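Local coordinates for protein mandelate racemase/muconate lactonizing enzyme/Enolase superfamily (PDB 2HZG) that belongs to the enolase superfamily, joining an N-terminal alpha+beta domain to a TIM-type barrel that carries a sodium ion among acidic side chains at its strand ends, at residues 197-202 / 225-230; 171-176 / 201-206; 308-313 / 364-369. One frame throughout, in Å; residues are numbered along the deposited sequence.

Contact 1: residues 197-202 / 225-230; sequences MVDVGQ and WLEEPF. With NA (sodium ion), chain C.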
loop_
_atom_site.group_PDB
_atom_site.type_symbol
_atom_site.label_atom_id
_atom_site.label_comp_id
_atom_site.label_asym_id
_atom_site.label_seq_id
_atom_site.Cartn_x
_atom_site.Cartn_y
_atom_site.Cartn_z
ATOM N N MET A 197 9.290 13.236 -23.265
ATOM C CA MET A 197 8.294 12.791 -22.308
ATOM C C MET A 197 8.411 13.659 -21.061
ATOM O O MET A 197 9.485 14.194 -20.770
ATOM C CB MET A 197 8.475 11.313 -21.974
ATOM C CG MET A 197 8.182 10.358 -23.139
ATOM S SD MET A 197 9.495 10.259 -24.404
ATOM C CE MET A 197 10.727 9.363 -23.564
ATOM N N VAL A 198 7.292 13.800 -20.349
ATOM C CA VAL A 198 7.233 14.599 -19.137
ATOM C C VAL A 198 6.588 13.805 -18.007
ATOM O O VAL A 198 5.530 13.197 -18.185
ATOM C CB VAL A 198 6.472 15.937 -19.364
ATOM C CG1 VAL A 198 6.331 16.739 -18.040
ATOM C CG2 VAL A 198 7.162 16.768 -20.459
ATOM N N ASP A 199 7.246 13.823 -16.857
ATOM C CA ASP A 199 6.794 13.103 -15.672
ATOM C C ASP A 199 6.619 14.107 -14.548
ATOM O O ASP A 199 7.564 14.771 -14.148
ATOM C CB ASP A 199 7.853 12.045 -15.333
ATOM C CG ASP A 199 7.644 11.374 -13.971
ATOM O OD1 ASP A 199 6.596 11.533 -13.313
ATOM O OD2 ASP A 199 8.592 10.655 -13.556
ATOM N N VAL A 200 5.395 14.233 -14.053
ATOM C CA VAL A 200 5.088 15.229 -13.020
ATOM C C VAL A 200 4.963 14.696 -11.588
ATOM O O VAL A 200 4.590 15.440 -10.671
ATOM C CB VAL A 200 3.874 16.124 -13.406
ATOM C CG1 VAL A 200 4.191 16.873 -14.714
ATOM C CG2 VAL A 200 2.592 15.313 -13.546
ATOM N N GLY A 201 5.298 13.424 -11.397
ATOM C CA GLY A 201 5.386 12.869 -10.059
ATOM C C GLY A 201 4.157 13.065 -9.178
ATOM O O GLY A 201 4.289 13.425 -8.010
ATOM N N GLN A 202 2.974 12.851 -9.743
ATOM C CA GLN A 202 1.708 12.920 -8.984
ATOM C C GLN A 202 1.386 14.324 -8.452
ATOM O O GLN A 202 0.521 14.479 -7.590
ATOM C CB GLN A 202 1.705 11.892 -7.834
ATOM C CG GLN A 202 1.970 10.435 -8.265
ATOM C CD GLN A 202 1.767 9.449 -7.104
ATOM O OE1 GLN A 202 1.185 9.800 -6.075
ATOM N NE2 GLN A 202 2.296 8.251 -7.244
ATOM N N TRP A 225 4.110 11.701 -23.909
ATOM C CA TRP A 225 3.258 11.319 -22.813
ATOM C C TRP A 225 3.483 12.197 -21.602
ATOM O O TRP A 225 4.546 12.824 -21.435
ATOM C CB TRP A 225 3.384 9.812 -22.458
ATOM C CG TRP A 225 4.628 9.393 -21.647
ATOM C CD1 TRP A 225 5.039 9.877 -20.421
ATOM C CD2 TRP A 225 5.572 8.366 -22.001
ATOM N NE1 TRP A 225 6.195 9.217 -20.012
ATOM C CE2 TRP A 225 6.529 8.288 -20.963
ATOM C CE3 TRP A 225 5.695 7.503 -23.100
ATOM C CZ2 TRP A 225 7.605 7.388 -21.003
ATOM C CZ3 TRP A 225 6.748 6.615 -23.134
ATOM C CH2 TRP A 225 7.688 6.560 -22.085
ATOM N N LEU A 226 2.448 12.237 -20.776
ATOM C CA LEU A 226 2.453 12.923 -19.504
ATOM C C LEU A 226 2.292 11.842 -18.467
ATOM O O LEU A 226 1.281 11.153 -18.431
ATOM C CB LEU A 226 1.288 13.920 -19.436
ATOM C CG LEU A 226 1.065 14.572 -18.066
ATOM C CD1 LEU A 226 2.281 15.432 -17.669
ATOM C CD2 LEU A 226 -0.261 15.370 -18.077
ATOM N N GLU A 227 3.305 11.701 -17.619
ATOM C CA GLU A 227 3.425 10.576 -16.699
ATOM C C GLU A 227 3.028 10.973 -15.275
ATOM O O GLU A 227 3.373 12.058 -14.801
ATOM C CB GLU A 227 4.864 10.054 -16.766
ATOM C CG GLU A 227 5.234 8.969 -15.782
ATOM C CD GLU A 227 6.615 8.400 -16.058
ATOM O OE1 GLU A 227 7.091 8.453 -17.214
ATOM O OE2 GLU A 227 7.212 7.852 -15.110
ATOM N N GLU A 228 2.262 10.101 -14.622
ATOM C CA GLU A 228 1.843 10.298 -13.227
ATOM C C GLU A 228 1.248 11.682 -12.942
ATOM O O GLU A 228 1.730 12.375 -12.039
ATOM C CB GLU A 228 3.025 10.048 -12.266
ATOM C CG GLU A 228 3.431 8.577 -12.147
ATOM C CD GLU A 228 3.745 8.188 -10.705
ATOM O OE1 GLU A 228 2.921 7.424 -10.098
ATOM O OE2 GLU A 228 4.786 8.686 -10.170
ATOM N N PRO A 229 0.215 12.104 -13.709
ATOM C CA PRO A 229 -0.319 13.453 -13.388
ATOM C C PRO A 229 -0.920 13.555 -11.970
ATOM O O PRO A 229 -0.936 14.630 -11.392
ATOM C CB PRO A 229 -1.423 13.675 -14.448
ATOM C CG PRO A 229 -1.795 12.253 -14.904
ATOM C CD PRO A 229 -0.515 11.452 -14.822
ATOM N N PHE A 230 -1.405 12.437 -11.435
ATOM C CA PHE A 230 -2.217 12.431 -10.213
ATOM C C PHE A 230 -1.773 11.384 -9.195
ATOM O O PHE A 230 -0.912 10.544 -9.513
ATOM C CB PHE A 230 -3.681 12.152 -10.581
ATOM C CG PHE A 230 -4.253 13.110 -11.598
ATOM C CD1 PHE A 230 -4.432 14.470 -11.282
ATOM C CD2 PHE A 230 -4.618 12.653 -12.863
ATOM C CE1 PHE A 230 -4.968 15.359 -12.227
ATOM C CE2 PHE A 230 -5.150 13.531 -13.817
ATOM C CZ PHE A 230 -5.329 14.884 -13.503
HETATM NA NA NA C . 8.310 8.377 -13.106
HETATM O O HOH W 1 6.496 9.837 -11.472
HETATM O O HOH W 2 9.514 8.272 -10.962
HETATM O O HOH W 3 10.665 7.850 -13.985
#
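Asp199 and Glu227 supply two of the three carboxylates of the sodium site at the C-terminal ends of adjacent parallel strands of the enolase-type barrel. Each gives one oxygen to the metal: Asp199 OD2 and Glu227 OE2 both lie 2.3 Å from the sodium ion. The carboxylates stack with their planes 14° apart, and the cation probably offsets the repulsion between them. Glu254 completes the protein's share of the site, and three waters also bind the ion. Glu227 reaches it on an extended chain, CG anti to the backbone N (chi1 174°). Its OE1 accepts Trp225 NE1 at 3.0 Å through the anti lone pair and forms a salt bridge with Lys165, so both of its oxygens are held.

Behind the site the strands are joined by backbone bonds such as Glu227 N to Val198 O (2.7 Å). As the chain leaves the strand, Asp199 OD1 takes Gly201 N in an Asx turn. Glycine suits that turn's positive phi. The turn passes Gln202 across to Glu228, whose OE1 receives Gln202 NE2 at 3.0 Å from above the carboxylate plane, with amide and carboxylate nearly perpendicular (86°).

At the other end, the slender, bent chain of Met197 lays CG over the indole of Trp225, 3.5 Å from the centroid of the six-membered ring, a CH-pi contact with the sulfur farther above the same ring. Leu226, on the sheet face opposite the acids, meets CG1 of Val200, just past the strand, with its CD1 at 3.8 Å, branched aliphatic groups filling an apolar layer. Strand 195-199 is flanked by strand 163-167, strand 225-227 by strand 249-252, and helix 235-242 packs its Leu241 against Leu226, Pro229 and Phe230.

Contact 2: residues 171-176 / 201-206; sequences IGRGTV and GQIFGE. With NA (sodium ion), chain D.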
loop_
_atom_site.group_PDB
_atom_site.type_symbol
_atom_site.label_atom_id
_atom_site.label_comp_id
_atom_site.label_asym_id
_atom_site.label_seq_id
_atom_site.Cartn_x
_atom_site.Cartn_y
_atom_site.Cartn_z
ATOM N N ILE A 171 8.592 20.946 -11.621
ATOM C CA ILE A 171 7.486 20.864 -12.555
ATOM C C ILE A 171 6.154 20.758 -11.776
ATOM O O ILE A 171 6.081 20.088 -10.740
ATOM C CB ILE A 171 7.672 19.719 -13.613
ATOM C CG1 ILE A 171 6.969 20.055 -14.939
ATOM C CG2 ILE A 171 7.330 18.327 -13.026
ATOM C CD1 ILE A 171 7.633 21.257 -15.710
ATOM N N GLY A 172 5.150 21.496 -12.251
ATOM C CA GLY A 172 3.812 21.499 -11.684
ATOM C C GLY A 172 3.676 22.122 -10.313
ATOM O O GLY A 172 2.576 22.172 -9.788
ATOM N N ARG A 173 4.775 22.602 -9.726
ATOM C CA ARG A 173 4.752 23.141 -8.359
ATOM C C ARG A 173 4.185 24.558 -8.266
ATOM O O ARG A 173 3.737 24.982 -7.194
ATOM C CB ARG A 173 6.147 23.114 -7.722
ATOM C CG ARG A 173 6.722 21.701 -7.586
ATOM C CD ARG A 173 7.898 21.638 -6.620
ATOM N NE ARG A 173 7.430 21.540 -5.242
ATOM C CZ ARG A 173 7.072 20.404 -4.644
ATOM N NH1 ARG A 173 7.123 19.246 -5.301
ATOM N NH2 ARG A 173 6.661 20.425 -3.383
ATOM N N GLY A 174 4.217 25.277 -9.380
ATOM C CA GLY A 174 3.773 26.673 -9.442
ATOM C C GLY A 174 2.838 26.879 -10.617
ATOM O O GLY A 174 1.862 26.137 -10.800
ATOM N N THR A 175 3.146 27.871 -11.437
ATOM C CA THR A 175 2.258 28.262 -12.508
ATOM C C THR A 175 2.475 27.424 -13.776
ATOM O O THR A 175 3.535 26.787 -13.957
ATOM C CB THR A 175 2.444 29.761 -12.852
ATOM O OG1 THR A 175 3.753 29.945 -13.391
ATOM C CG2 THR A 175 2.289 30.652 -11.603
ATOM N N VAL A 176 1.475 27.457 -14.658
ATOM C CA VAL A 176 1.582 26.894 -15.995
ATOM C C VAL A 176 2.734 27.558 -16.762
ATOM O O VAL A 176 3.488 26.872 -17.451
ATOM C CB VAL A 176 0.267 27.045 -16.792
ATOM C CG1 VAL A 176 0.479 26.778 -18.300
ATOM C CG2 VAL A 176 -0.803 26.108 -16.246
ATOM N N GLY A 201 5.298 13.424 -11.397
ATOM C CA GLY A 201 5.386 12.869 -10.059
ATOM C C GLY A 201 4.157 13.065 -9.178
ATOM O O GLY A 201 4.289 13.425 -8.010
ATOM N N GLN A 202 2.974 12.851 -9.743
ATOM C CA GLN A 202 1.708 12.920 -8.984
ATOM C C GLN A 202 1.386 14.324 -8.452
ATOM O O GLN A 202 0.521 14.479 -7.590
ATOM C CB GLN A 202 1.705 11.892 -7.834
ATOM C CG GLN A 202 1.970 10.435 -8.265
ATOM C CD GLN A 202 1.767 9.449 -7.104
ATOM O OE1 GLN A 202 1.185 9.800 -6.075
ATOM N NE2 GLN A 202 2.296 8.251 -7.244
ATOM N N ILE A 203 2.052 15.357 -8.984
ATOM C CA ILE A 203 2.009 16.689 -8.377
ATOM C C ILE A 203 0.629 17.361 -8.422
ATOM O O ILE A 203 0.323 18.158 -7.563
ATOM C CB ILE A 203 3.091 17.643 -8.953
ATOM C CG1 ILE A 203 3.271 18.878 -8.054
ATOM C CG2 ILE A 203 2.722 18.066 -10.385
ATOM C CD1 ILE A 203 3.774 18.565 -6.637
ATOM N N PHE A 204 -0.201 17.039 -9.409
ATOM C CA PHE A 204 -1.525 17.661 -9.475
ATOM C C PHE A 204 -2.511 17.021 -8.514
ATOM O O PHE A 204 -3.615 17.537 -8.347
ATOM C CB PHE A 204 -2.047 17.737 -10.916
ATOM C CG PHE A 204 -1.099 18.447 -11.843
ATOM C CD1 PHE A 204 -0.828 19.804 -11.662
ATOM C CD2 PHE A 204 -0.455 17.752 -12.872
ATOM C CE1 PHE A 204 0.088 20.464 -12.504
ATOM C CE2 PHE A 204 0.458 18.393 -13.709
ATOM C CZ PHE A 204 0.725 19.750 -13.527
ATOM N N GLY A 205 -2.097 15.926 -7.868
ATOM C CA GLY A 205 -2.874 15.275 -6.808
ATOM C C GLY A 205 -4.168 14.702 -7.358
ATOM O O GLY A 205 -4.188 13.590 -7.890
ATOM N N GLU A 206 -5.250 15.471 -7.233
ATOM C CA GLU A 206 -6.538 15.123 -7.854
ATOM C C GLU A 206 -7.104 16.290 -8.673
ATOM O O GLU A 206 -8.267 16.270 -9.081
ATOM C CB GLU A 206 -7.556 14.725 -6.781
ATOM C CG GLU A 206 -7.194 13.447 -6.046
ATOM C CD GLU A 206 -8.198 13.131 -4.937
ATOM O OE1 GLU A 206 -9.341 12.790 -5.270
ATOM O OE2 GLU A 206 -7.842 13.244 -3.746
HETATM NA NA NA D . 0.050 25.468 -9.518
HETATM O O HOH W 4 0.173 23.219 -10.033
HETATM O O HOH W 5 0.805 25.206 -7.310
HETATM O O HOH W 6 -0.347 27.942 -9.153
#
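Ile203 is directed toward the 171-176 loop and meets Gly172, joining two loops that follow neighbouring strands of the barrel, 163-167 and 195-199. Ile203 and Phe204 are the middle residues of a type I beta turn, closed by Gly205 N bonding to Gln202 O, which presents both side chains to the 171-176 loop. Ile203 divides its branches: CG2 rests 3.8 Å from Gly172 CA, while CG1, anti to the backbone N (chi1 -165°), passes 3.8 Å from Gly172 O and carries CD1 onward. Glycine suits this place because it has no side chain to hold the isoleucine off, and it readily takes the positive phi found here.

Phe204 approaches the same glycine from another direction, CE1 4.0 Å from Gly172 CA. One face of its ring is roofed by the adjacent Ile203, whose CG2 lies over the centre of the ring and also touches the loop. Arg173 crosses Ile203 at about a right angle; its bent chain brings NH1 to 3.7 Å from Ile203 CD1, and that nitrogen bonds to Tyr91 OH of the second subunit. The same tyrosine packs on Ile203, so this edge of the contact meets the dimer partner. Farther along the 171-176 loop, Gly174 O binds a second sodium ion at 2.3 Å, and two of the ion's waters donate to Gly172 O and Arg173 O.

Contact 3: residues 308-313 / 364-369; sequences SHLALS and LQVAAS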
loop_
_atom_site.group_PDB
_atom_site.type_symbol
_atom_site.label_atom_id
_atom_site.label_comp_id
_atom_site.label_asym_id
_atom_site.label_seq_id
_atom_site.Cartn_x
_atom_site.Cartn_y
_atom_site.Cartn_z
ATOM N N SER A 308 19.883 1.469 -10.391
ATOM C CA SER A 308 21.044 0.677 -10.853
ATOM C C SER A 308 20.753 -0.138 -12.128
ATOM O O SER A 308 19.613 -0.281 -12.556
ATOM C CB SER A 308 21.508 -0.287 -9.756
ATOM O OG SER A 308 20.589 -1.382 -9.660
ATOM N N HIS A 309 21.786 -0.723 -12.720
ATOM C CA HIS A 309 21.528 -1.635 -13.835
ATOM C C HIS A 309 20.988 -2.983 -13.383
ATOM O O HIS A 309 20.409 -3.684 -14.180
ATOM C CB HIS A 309 22.751 -1.805 -14.734
ATOM C CG HIS A 309 22.964 -0.646 -15.653
ATOM N ND1 HIS A 309 23.488 -0.783 -16.919
ATOM C CD2 HIS A 309 22.694 0.673 -15.498
ATOM C CE1 HIS A 309 23.544 0.403 -17.502
ATOM N NE2 HIS A 309 23.072 1.304 -16.661
ATOM N N LEU A 310 21.155 -3.334 -12.111
ATOM C CA LEU A 310 20.472 -4.533 -11.594
ATOM C C LEU A 310 18.939 -4.349 -11.666
ATOM O O LEU A 310 18.221 -5.226 -12.140
ATOM C CB LEU A 310 20.925 -4.867 -10.171
ATOM C CG LEU A 310 20.278 -6.113 -9.524
ATOM C CD1 LEU A 310 20.673 -7.406 -10.284
ATOM C CD2 LEU A 310 20.625 -6.189 -8.024
ATOM N N ALA A 311 18.470 -3.195 -11.192
ATOM C CA ALA A 311 17.058 -2.775 -11.320
ATOM C C ALA A 311 16.643 -2.679 -12.780
ATOM O O ALA A 311 15.557 -3.129 -13.142
ATOM C CB ALA A 311 16.831 -1.432 -10.600
ATOM N N LEU A 312 17.511 -2.092 -13.616
ATOM C CA LEU A 312 17.229 -1.984 -15.057
ATOM C C LEU A 312 17.024 -3.350 -15.688
ATOM O O LEU A 312 16.036 -3.581 -16.368
ATOM C CB LEU A 312 18.338 -1.226 -15.811
ATOM C CG LEU A 312 18.179 -1.052 -17.338
ATOM C CD1 LEU A 312 16.830 -0.375 -17.753
ATOM C CD2 LEU A 312 19.389 -0.259 -17.875
ATOM N N SER A 313 17.980 -4.251 -15.459
ATOM C CA SER A 313 17.891 -5.587 -15.996
ATOM C C SER A 313 16.576 -6.217 -15.562
ATOM O O SER A 313 15.856 -6.763 -16.390
ATOM C CB SER A 313 19.070 -6.441 -15.516
ATOM O OG SER A 313 18.741 -7.800 -15.744
ATOM N N LEU A 364 23.939 -9.733 -14.543
ATOM C CA LEU A 364 24.875 -8.744 -14.019
ATOM C C LEU A 364 25.331 -9.147 -12.641
ATOM O O LEU A 364 24.587 -9.786 -11.886
ATOM C CB LEU A 364 24.250 -7.334 -13.960
ATOM C CG LEU A 364 23.801 -6.754 -15.308
ATOM C CD1 LEU A 364 22.859 -5.589 -15.089
ATOM C CD2 LEU A 364 25.006 -6.350 -16.204
ATOM N N GLN A 365 26.556 -8.770 -12.315
ATOM C CA GLN A 365 27.152 -9.133 -11.044
ATOM C C GLN A 365 27.026 -7.944 -10.093
ATOM O O GLN A 365 27.358 -6.802 -10.466
ATOM C CB GLN A 365 28.631 -9.495 -11.278
ATOM C CG GLN A 365 29.303 -10.316 -10.181
ATOM C CD GLN A 365 28.975 -11.816 -10.227
ATOM O OE1 GLN A 365 29.347 -12.546 -9.314
ATOM N NE2 GLN A 365 28.246 -12.267 -11.255
ATOM N N VAL A 366 26.561 -8.201 -8.871
ATOM C CA VAL A 366 26.565 -7.161 -7.844
ATOM C C VAL A 366 27.997 -6.989 -7.364
ATOM O O VAL A 366 28.684 -7.981 -7.110
ATOM C CB VAL A 366 25.551 -7.481 -6.686
ATOM C CG1 VAL A 366 25.854 -6.693 -5.426
ATOM C CG2 VAL A 366 24.138 -7.206 -7.176
ATOM N N ALA A 367 28.453 -5.739 -7.276
ATOM C CA ALA A 367 29.823 -5.465 -6.877
ATOM C C ALA A 367 29.954 -5.417 -5.356
ATOM O O ALA A 367 29.333 -4.584 -4.690
ATOM C CB ALA A 367 30.327 -4.164 -7.530
ATOM N N ALA A 368 30.755 -6.320 -4.797
ATOM C CA ALA A 368 31.048 -6.300 -3.359
ATOM C C ALA A 368 31.706 -4.995 -2.920
ATOM O O ALA A 368 31.540 -4.574 -1.776
ATOM C CB ALA A 368 31.929 -7.485 -2.977
ATOM N N SER A 369 32.462 -4.348 -3.813
ATOM C CA SER A 369 32.974 -2.981 -3.535
ATOM C C SER A 369 31.872 -1.938 -3.213
ATOM O O SER A 369 32.097 -1.033 -2.415
ATOM C CB SER A 369 33.826 -2.458 -4.693
ATOM O OG SER A 369 33.082 -2.377 -5.889
#
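Ser313 OG is gripped twice, donating to Leu362 O and accepting from Gln317 NE2, while its CB meets Leu364 CD1 at 3.9 Å across the contact. The small serine thus ties helix 309-316 to the chain entering 364-369 and still lets a leucine lie close against the helix. Leu364 makes most of the contact from its side. With CG anti to its own carbonyl carbon (chi1 -61°), it pushes CD1 at the first turn of the helix, where the methyl sits 3.2 Å from His309 O and 3.8 Å from His309 CB. His309 O is already engaged as the acceptor of Ser313 N (2.8 Å), so a methyl can shield this helical bond without asking for a polar partner.

The imidazole of His309 turns away from Leu364. Its ND1 accepts Ile346 N, and Leu312 CD2 lies over the centre of one ring face, so the ring is fixed from more than one side. Farther along, Leu310 CD2 touches Val366 CG2 at 3.8 Å, the two branched chains meeting methyl to methyl. Leu310 also packs on Glu43 and Val366 on Trp41, both in strand 38-44 of the N-terminal antiparallel sheet, which places the contact against that domain.

Ser308 is the N-cap of the helix: its OG takes Ala311 N in an almost straight bond (3.2 Å, 175°) and is also bonded to Glu43 OE1. Serine suits the post, since one hydroxyl can serve a helix N-H and a carboxylate together. Across the interface proper the touch is made by methyl groups, against backbone, CB atoms and another methyl, so its fit probably rests on shape, while the polar groups at its margins, bonded to neighbouring parts of the chain, probably help fix the orientation.

How the contacts relate
All three contacts lie in the C-terminal barrel part of the chain. Contacts 1 and 2 are neighbours, their centres about 9 Å apart: they share Gly201 and Gln202, and a probable hydrogen bond from Phe204 N to Pro229 O links them. One follows strands 195-199 and 225-227 into the sodium site; the other joins the loops beyond strands 163-167 and 195-199. Both also touch the second subunit, so the loops around the site reach the dimer interface. Contact 3 comes later in the chain, on the opposite side of its centre, about 27 Å from contact 1 and about 33 Å from contact 2 between centres, and packs near strand 38-44 of the N-terminal sheet.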